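Local structure of Alpha/beta hydrolase (Novosphingobium aromaticivorans, 3BWX) at residues Ala123-Asn128 / Asp223-Arg228; Leu114-Pro119 / Trp219-Ala224; Val100-Ser105 / Ala276-Leu281. The protein is probably a hydrolase with the alpha/beta hydrolase fold, of unknown substrate, that binds calcium ions. The protein carries 1 engineered substitution. All coordinates share one frame; numbering follows the deposited sequence. Where two conformers were deposited one is given.

Contact 1: Ala123-Asn128 / Asp223-Arg228; sequences AAAVLN and DALATR
Ala224 O, one residue ahead of the Leu225 side chain that packs on Ala125 and Leu127, is gripped twice by Thr227. The OG1 bond is the shorter at 2.7 Å; it lies in the carbonyl plane with a C=O...donor angle of 153°, while Thr227 N reaches Ala224 O at 3.3 Å. The chain then leaves the helix through a type I turn from Leu225 to Arg228, closed by Arg228 N to Leu225 O at 3.0 Å. Leu225 holds CG anti to its N (chi1 -176°) and splits its two methyls over the strand: CD1 sits 3.7 Å from Ala125 CB, and CD2 3.9 Å from Leu127 CG, the two leucines meeting tip to tip. The segments belong to the central sheet of the alpha/beta hydrolase fold and to helix 219-225, whose closing turn leads into strand 230-235, the parallel neighbour of 122-128. Met112 of helix 106-117 packs against both leucines. At the strand's entrance the Arg228 chain, bent at chi2 and chi3, brings NH2 obliquely to 3.6 Å from Ala123 O, while NE hydrogen-bonds to Ile122 O and so anchors the guanidinium to the same corner.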
loop_
_atom_site.group_PDB
_atom_site.type_symbol
_atom_site.label_atom_id
_atom_site.label_comp_id
_atom_site.label_asym_id
_atom_site.label_seq_id
_atom_site.Cartn_x
_atom_site.Cartn_y
_atom_site.Cartn_z
ATOM N N ALA A 123 -8.159 15.333 -1.037
ATOM C CA ALA A 123 -7.743 16.352 -2.005
ATOM C C ALA A 123 -7.559 15.755 -3.397
ATOM O O ALA A 123 -7.910 16.375 -4.384
ATOM C CB ALA A 123 -6.466 17.054 -1.508
ATOM N N ALA A 124 -6.987 14.568 -3.427
ATOM C CA ALA A 124 -6.791 13.769 -4.632
ATOM C C ALA A 124 -6.357 12.386 -4.184
ATOM O O ALA A 124 -5.952 12.199 -3.004
ATOM C CB ALA A 124 -5.749 14.433 -5.556
ATOM N N ALA A 125 -6.383 11.404 -5.088
ATOM C CA ALA A 125 -6.032 10.055 -4.721
ATOM C C ALA A 125 -5.427 9.287 -5.910
ATOM O O ALA A 125 -5.662 9.572 -7.082
ATOM C CB ALA A 125 -7.214 9.288 -4.146
ATOM N N VAL A 126 -4.676 8.265 -5.537
ATOM C CA VAL A 126 -4.087 7.314 -6.433
ATOM C C VAL A 126 -4.434 5.937 -5.936
ATOM O O VAL A 126 -4.161 5.650 -4.781
ATOM C CB VAL A 126 -2.544 7.460 -6.462
ATOM C CG1 VAL A 126 -1.917 6.372 -7.412
ATOM C CG2 VAL A 126 -2.108 8.870 -6.868
ATOM N N LEU A 127 -5.028 5.104 -6.786
ATOM C CA LEU A 127 -5.292 3.691 -6.493
ATOM C C LEU A 127 -4.271 2.913 -7.301
ATOM O O LEU A 127 -4.251 2.988 -8.535
ATOM C CB LEU A 127 -6.708 3.246 -6.863
ATOM C CG LEU A 127 -7.888 3.747 -6.022
ATOM C CD1 LEU A 127 -9.211 3.277 -6.663
ATOM C CD2 LEU A 127 -7.757 3.256 -4.552
ATOM N N ASN A 128 -3.415 2.194 -6.618
ATOM C CA ASN A 128 -2.369 1.433 -7.287
ATOM C C ASN A 128 -2.738 -0.034 -7.338
ATOM O O ASN A 128 -2.632 -0.786 -6.358
ATOM C CB ASN A 128 -1.048 1.629 -6.623
ATOM C CG ASN A 128 0.062 0.863 -7.289
ATOM O OD1 ASN A 128 0.036 0.607 -8.500
ATOM N ND2 ASN A 128 1.073 0.538 -6.516
ATOM N N ASP A 223 -16.964 4.753 -6.462
ATOM C CA ASP A 223 -17.630 5.903 -7.075
ATOM C C ASP A 223 -17.562 7.136 -6.203
ATOM O O ASP A 223 -17.368 8.261 -6.717
ATOM C CB ASP A 223 -19.055 5.557 -7.480
ATOM C CG ASP A 223 -19.131 5.007 -8.874
ATOM O OD1 ASP A 223 -18.616 5.701 -9.780
ATOM O OD2 ASP A 223 -19.715 3.928 -9.114
ATOM N N ALA A 224 -17.628 6.959 -4.884
ATOM C CA ALA A 224 -17.499 8.093 -4.000
ATOM C C ALA A 224 -16.087 8.678 -4.087
ATOM O O ALA A 224 -15.913 9.889 -4.158
ATOM C CB ALA A 224 -17.858 7.724 -2.558
ATOM N N LEU A 225 -15.084 7.804 -4.085
ATOM C CA LEU A 225 -13.706 8.257 -4.308
ATOM C C LEU A 225 -13.511 8.986 -5.644
ATOM O O LEU A 225 -12.808 10.004 -5.713
ATOM C CB LEU A 225 -12.701 7.086 -4.200
ATOM C CG LEU A 225 -11.201 7.397 -4.303
ATOM C CD1 LEU A 225 -10.704 8.381 -3.213
ATOM C CD2 LEU A 225 -10.401 6.120 -4.229
ATOM N N ALA A 226 -14.107 8.443 -6.704
ATOM C CA ALA A 226 -14.001 9.006 -8.035
ATOM C C ALA A 226 -14.692 10.334 -8.239
ATOM O O ALA A 226 -14.547 10.934 -9.311
ATOM C CB ALA A 226 -14.528 8.001 -9.046
ATOM N N THR A 227 -15.472 10.802 -7.261
ATOM C CA THR A 227 -15.892 12.202 -7.271
ATOM C C THR A 227 -14.772 13.230 -6.996
ATOM O O THR A 227 -14.995 14.451 -7.135
ATOM C CB THR A 227 -17.078 12.486 -6.280
ATOM O OG1 THR A 227 -16.607 12.398 -4.925
ATOM C CG2 THR A 227 -18.251 11.518 -6.501
ATOM N N ARG A 228 -13.589 12.750 -6.581
ATOM C CA ARG A 228 -12.442 13.569 -6.272
ATOM C C ARG A 228 -11.414 13.254 -7.363
ATOM O O ARG A 228 -11.524 12.188 -7.987
ATOM C CB ARG A 228 -11.905 13.203 -4.891
ATOM C CG ARG A 228 -13.018 13.170 -3.796
ATOM C CD ARG A 228 -13.698 14.528 -3.597
ATOM N NE ARG A 228 -12.645 15.470 -3.322
ATOM C CZ ARG A 228 -12.412 16.599 -3.967
ATOM N NH1 ARG A 228 -13.259 17.059 -4.881
ATOM N NH2 ARG A 228 -11.326 17.292 -3.672
#

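Contact 2: Leu114-Pro119 / Trp219-Ala224; sequences LAAANP and WPLFDA. With EDO (1,2-ethanediol), chain L.
Ala116 and Leu221 make one of two apolar touches between the end of helix 106-117, with the Pro119 that follows it, and helix 219-225; Ala116 CB lies 3.8 Å from Leu221 CD2. Leu221 does the reaching: CG lies beside its backbone N and anti to the carbonyl carbon (chi1 -61°), and from there the CD2 branch closes on the alanine methyl. The small Ala116 allows the backbones to come close, the two CA atoms being 6.1 Å apart. In the second touch, Pro119 brings CB and CG of its ring to Ala224, CG standing 4.2 Å from Ala224 CB and CB 3.8 Å from Ala224 O. Both meetings are small and lie at the protein surface. Helix 106-117 is the one that follows strand 99-104 in the alpha/beta hydrolase fold, starting within the probable nucleophile elbow, but the contact is made at its far end, where the chain turns toward strand 122-128. Polar bonds serve the flanks rather than the interface. Asn118 N bonds to Ala115 O at 2.9 Å at the end of the helix, and Asn118 OD1 accepts from Ala120 N, forming an Asx turn around Pro119. With CG anti to the backbone N (chi1 174°), ND2 donates to O2 of a 1,2-ethanediol, probably from the crystallisation liquor, at 2.9 Å with an N-H...O angle of 149°; Glu97 O also bonds to this diol. On the other helix, Asp223 forms a salt bridge with Arg252 and Trp219 NE1 hydrogen-bonds to Glu133, tying this helix to parts of the chain beyond helix 106-117.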
loop_
_atom_site.group_PDB
_atom_site.type_symbol
_atom_site.label_atom_id
_atom_site.label_comp_id
_atom_site.label_asym_id
_atom_site.label_seq_id
_atom_site.Cartn_x
_atom_site.Cartn_y
_atom_site.Cartn_z
ATOM N N LEU A 114 -11.737 5.317 3.635
ATOM C CA LEU A 114 -11.526 6.657 4.216
ATOM C C LEU A 114 -12.345 7.694 3.449
ATOM O O LEU A 114 -12.957 8.576 4.078
ATOM C CB LEU A 114 -10.069 7.065 4.165
ATOM C CG LEU A 114 -9.168 6.372 5.150
ATOM C CD1 LEU A 114 -7.688 6.613 4.789
ATOM C CD2 LEU A 114 -9.458 6.781 6.588
ATOM N N ALA A 115 -12.363 7.632 2.108
ATOM C CA ALA A 115 -13.102 8.600 1.298
ATOM C C ALA A 115 -14.587 8.531 1.608
ATOM O O ALA A 115 -15.248 9.557 1.703
ATOM C CB ALA A 115 -12.837 8.355 -0.208
ATOM N N ALA A 116 -15.083 7.319 1.813
ATOM C CA ALA A 116 -16.504 7.089 2.073
ATOM C C ALA A 116 -17.025 7.882 3.260
ATOM O O ALA A 116 -18.164 8.284 3.260
ATOM C CB ALA A 116 -16.771 5.563 2.326
ATOM N N ALA A 117 -16.181 8.086 4.271
ATOM C CA ALA A 117 -16.552 8.840 5.480
ATOM C C ALA A 117 -16.885 10.304 5.147
ATOM O O ALA A 117 -17.732 10.914 5.794
ATOM C CB ALA A 117 -15.453 8.782 6.520
ATOM N N ASN A 118 -16.226 10.853 4.123
ATOM C CA ASN A 118 -16.460 12.239 3.669
ATOM C C ASN A 118 -15.578 12.508 2.464
ATOM O O ASN A 118 -14.427 12.830 2.632
ATOM C CB ASN A 118 -16.035 13.246 4.746
ATOM C CG ASN A 118 -16.126 14.681 4.268
ATOM O OD1 ASN A 118 -16.778 14.987 3.240
ATOM N ND2 ASN A 118 -15.477 15.573 4.993
ATOM N N PRO A 119 -16.078 12.301 1.253
ATOM C CA PRO A 119 -15.131 12.417 0.146
ATOM C C PRO A 119 -14.425 13.742 0.009
ATOM O O PRO A 119 -13.318 13.775 -0.514
ATOM C CB PRO A 119 -15.989 12.115 -1.101
ATOM C CG PRO A 119 -17.120 11.277 -0.542
ATOM C CD PRO A 119 -17.407 11.845 0.822
ATOM N N TRP A 219 -18.338 -1.105 -5.807
ATOM C CA TRP A 219 -18.497 -0.001 -6.757
ATOM C C TRP A 219 -18.928 1.325 -6.102
ATOM O O TRP A 219 -18.413 2.375 -6.481
ATOM C CB TRP A 219 -19.405 -0.428 -7.888
ATOM C CG TRP A 219 -18.669 -1.248 -8.879
ATOM C CD1 TRP A 219 -18.771 -2.588 -9.064
ATOM C CD2 TRP A 219 -17.686 -0.784 -9.799
ATOM N NE1 TRP A 219 -17.921 -2.989 -10.064
ATOM C CE2 TRP A 219 -17.246 -1.895 -10.539
ATOM C CE3 TRP A 219 -17.159 0.466 -10.092
ATOM C CZ2 TRP A 219 -16.287 -1.784 -11.562
ATOM C CZ3 TRP A 219 -16.199 0.581 -11.097
ATOM C CH2 TRP A 219 -15.783 -0.533 -11.827
ATOM N N PRO A 220 -19.867 1.282 -5.136
ATOM C CA PRO A 220 -20.235 2.531 -4.455
ATOM C C PRO A 220 -19.088 3.216 -3.747
ATOM O O PRO A 220 -19.031 4.432 -3.737
ATOM C CB PRO A 220 -21.289 2.052 -3.428
ATOM C CG PRO A 220 -21.924 0.887 -4.097
ATOM C CD PRO A 220 -20.744 0.175 -4.712
ATOM N N LEU A 221 -18.164 2.446 -3.179
ATOM C CA LEU A 221 -16.995 3.014 -2.502
ATOM C C LEU A 221 -16.046 3.635 -3.565
ATOM O O LEU A 221 -15.508 4.728 -3.397
ATOM C CB LEU A 221 -16.266 1.955 -1.673
ATOM C CG LEU A 221 -17.058 1.308 -0.544
ATOM C CD1 LEU A 221 -16.240 0.157 0.013
ATOM C CD2 LEU A 221 -17.338 2.299 0.559
ATOM N N PHE A 222 -15.869 2.956 -4.678
ATOM C CA PHE A 222 -15.056 3.517 -5.741
ATOM C C PHE A 222 -15.661 4.804 -6.248
ATOM O O PHE A 222 -15.006 5.827 -6.427
ATOM C CB PHE A 222 -14.917 2.512 -6.900
ATOM C CG PHE A 222 -14.301 3.128 -8.124
ATOM C CD1 PHE A 222 -12.922 3.346 -8.215
ATOM C CD2 PHE A 222 -15.097 3.587 -9.160
ATOM C CE1 PHE A 222 -12.371 4.043 -9.284
ATOM C CE2 PHE A 222 -14.533 4.288 -10.216
ATOM C CZ PHE A 222 -13.187 4.473 -10.300
ATOM N N ASP A 223 -16.964 4.753 -6.462
ATOM C CA ASP A 223 -17.630 5.903 -7.075
ATOM C C ASP A 223 -17.562 7.136 -6.203
ATOM O O ASP A 223 -17.368 8.261 -6.717
ATOM C CB ASP A 223 -19.055 5.557 -7.480
ATOM C CG ASP A 223 -19.131 5.007 -8.874
ATOM O OD1 ASP A 223 -18.616 5.701 -9.780
ATOM O OD2 ASP A 223 -19.715 3.928 -9.114
ATOM N N ALA A 224 -17.628 6.959 -4.884
ATOM C CA ALA A 224 -17.499 8.093 -4.000
ATOM C C ALA A 224 -16.087 8.678 -4.087
ATOM O O ALA A 224 -15.913 9.889 -4.158
ATOM C CB ALA A 224 -17.858 7.724 -2.558
HETATM C C1 EDO L . -12.132 18.791 4.599
HETATM O O1 EDO L . -12.132 17.896 5.722
HETATM C C2 EDO L . -13.441 18.658 3.821
HETATM O O2 EDO L . -14.559 18.345 4.673
#

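Contact 3: Val100-Ser105 / Ala276-Leu281; sequences VAIGTS and AAIGRL
Strand 100-104 and helix 276-281 face each other with Val100 opposite Leu281 and Ile102 opposite Ile278, so residue numbers rise along one as they fall along the other. The CA atoms of these pairs are 9.6 Å apart for Val100 and Leu281 and 9.0 Å for Ile102 and Ile278, a gap bridged entirely by apolar side chains. Ile102 sends out its longer branch: CG1 lies beside the backbone N (chi1 -59°) and the chain runs on extended to CD1, which comes 4.2 Å from Ile278 CG2. The two isoleucines cross at about a right angle, so the end of one chain rests against the branch methyl of the other. Val100 CG1 and Leu281 CD1 approach more loosely, at 4.4 Å. On the outer side of the helix, Ala277 CA lies 3.4 Å above one face of the Arg280 guanidinium, offset toward its rim, and Arg280 forms a salt bridge with Glu256. Beyond Ile102 the strand runs through Gly103 into Ser105, whose phi of 58° fits the strained turn of a nucleophile elbow; the sequence here matches the GxSxG pattern, and Ser105 is thus the probable nucleophile. Thr104 OG1, just before this turn, bonds to Asn128 ND2 of the adjoining strand. Strand 99-104 lies between 32-35 and 122-128 in the sheet, and helix 272-282 packs across several strands of one sheet face: Leu281 also touches Ala124, Val126 and Leu231, while Ala277 rests on Leu231, Leu233 and Val258.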
loop_
_atom_site.group_PDB
_atom_site.type_symbol
_atom_site.label_atom_id
_atom_site.label_comp_id
_atom_site.label_asym_id
_atom_site.label_seq_id
_atom_site.Cartn_x
_atom_site.Cartn_y
_atom_site.Cartn_z
ATOM N N VAL A 100 -3.976 13.967 0.462
ATOM C CA VAL A 100 -3.867 13.117 -0.730
ATOM C C VAL A 100 -3.622 11.708 -0.234
ATOM O O VAL A 100 -2.898 11.504 0.766
ATOM C CB VAL A 100 -2.717 13.602 -1.645
ATOM C CG1 VAL A 100 -2.458 12.612 -2.779
ATOM C CG2 VAL A 100 -2.990 15.064 -2.130
ATOM N N ALA A 101 -4.284 10.747 -0.863
ATOM C CA ALA A 101 -4.141 9.349 -0.487
ATOM C C ALA A 101 -3.543 8.582 -1.654
ATOM O O ALA A 101 -4.078 8.639 -2.785
ATOM C CB ALA A 101 -5.518 8.762 -0.085
ATOM N N ILE A 102 -2.454 7.841 -1.428
ATOM C CA ILE A 102 -1.850 6.925 -2.419
ATOM C C ILE A 102 -1.937 5.531 -1.812
ATOM O O ILE A 102 -1.249 5.291 -0.857
ATOM C CB ILE A 102 -0.375 7.287 -2.752
ATOM C CG1 ILE A 102 -0.280 8.705 -3.311
ATOM C CG2 ILE A 102 0.181 6.198 -3.678
ATOM C CD1 ILE A 102 1.138 9.145 -3.735
ATOM N N GLY A 103 -2.764 4.627 -2.351
ATOM C CA GLY A 103 -3.030 3.332 -1.733
ATOM C C GLY A 103 -2.768 2.172 -2.677
ATOM O O GLY A 103 -3.310 2.136 -3.807
ATOM N N THR A 104 -1.887 1.264 -2.238
ATOM C CA THR A 104 -1.556 0.092 -2.978
ATOM C C THR A 104 -2.324 -1.099 -2.483
ATOM O O THR A 104 -2.236 -1.430 -1.320
ATOM C CB THR A 104 -0.071 -0.164 -2.939
ATOM O OG1 THR A 104 0.583 0.900 -3.645
ATOM C CG2 THR A 104 0.246 -1.504 -3.655
ATOM N N SER A 105 -3.076 -1.743 -3.379
ATOM C CA SER A 105 -3.760 -2.983 -3.011
ATOM C C SER A 105 -4.711 -2.755 -1.814
ATOM O O SER A 105 -5.606 -1.917 -1.892
ATOM C CB SER A 105 -2.713 -4.076 -2.738
ATOM O OG SER A 105 -1.778 -4.095 -3.798
ATOM N N ALA A 276 5.638 10.032 -13.170
ATOM C CA ALA A 276 5.045 11.096 -13.990
ATOM C C ALA A 276 3.528 11.154 -13.788
ATOM O O ALA A 276 2.954 12.216 -13.680
ATOM C CB ALA A 276 5.369 10.905 -15.471
ATOM N N ALA A 277 2.874 9.983 -13.706
ATOM C CA ALA A 277 1.416 9.919 -13.480
ATOM C C ALA A 277 1.017 10.562 -12.144
ATOM O O ALA A 277 0.068 11.318 -12.077
ATOM C CB ALA A 277 0.884 8.476 -13.586
ATOM N N ILE A 278 1.734 10.195 -11.098
ATOM C CA ILE A 278 1.525 10.749 -9.782
ATOM C C ILE A 278 1.724 12.283 -9.798
ATOM O O ILE A 278 0.940 13.051 -9.227
ATOM C CB ILE A 278 2.389 10.019 -8.746
ATOM C CG1 ILE A 278 1.853 8.636 -8.524
ATOM C CG2 ILE A 278 2.406 10.753 -7.394
ATOM C CD1 ILE A 278 2.852 7.718 -7.799
ATOM N N GLY A 279 2.733 12.756 -10.541
ATOM C CA GLY A 279 2.952 14.190 -10.676
ATOM C C GLY A 279 1.753 14.881 -11.312
ATOM O O GLY A 279 1.331 15.941 -10.886
ATOM N N ARG A 280 1.180 14.289 -12.350
ATOM C CA ARG A 280 -0.012 14.856 -12.991
ATOM C C ARG A 280 -1.192 14.910 -12.043
ATOM O O ARG A 280 -1.949 15.890 -12.039
ATOM C CB ARG A 280 -0.389 14.086 -14.226
ATOM C CG ARG A 280 0.634 14.169 -15.359
ATOM C CD ARG A 280 0.044 13.628 -16.698
ATOM N NE ARG A 280 -0.403 12.227 -16.633
ATOM C CZ ARG A 280 0.411 11.185 -16.767
ATOM N NH1 ARG A 280 1.680 11.419 -17.021
ATOM N NH2 ARG A 280 -0.033 9.941 -16.679
ATOM N N LEU A 281 -1.318 13.879 -11.222
ATOM C CA LEU A 281 -2.435 13.773 -10.230
ATOM C C LEU A 281 -2.290 14.850 -9.191
ATOM O O LEU A 281 -3.225 15.586 -8.889
ATOM C CB LEU A 281 -2.516 12.356 -9.669
ATOM C CG LEU A 281 -3.545 12.009 -8.587
ATOM C CD1 LEU A 281 -3.187 12.476 -7.142
ATOM C CD2 LEU A 281 -4.898 12.579 -9.022
#

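Overall arrangement
Contacts 1 and 3 are buried and join neighbouring parallel strands of one sheet to helices on its two opposite faces: Ala125 and Leu127 turn to helix 219-225, whereas Ala124 and Val126 turn to helix 272-282. Probable backbone bonds, Val126 N to Ala101 O and Asn128 N to Gly103 O, couple the two strands. Contact 2 lies at the surface and joins helix to helix; it shares helix 219-225 with contact 1, and Leu225 CD1 packs on Ala115 CB between them. Contact 3 is purely aliphatic, contact 1 adds an arginine at its edge, and contact 2 relies on two alanines, a leucine and a proline. Contacts 2 and 3 do not touch.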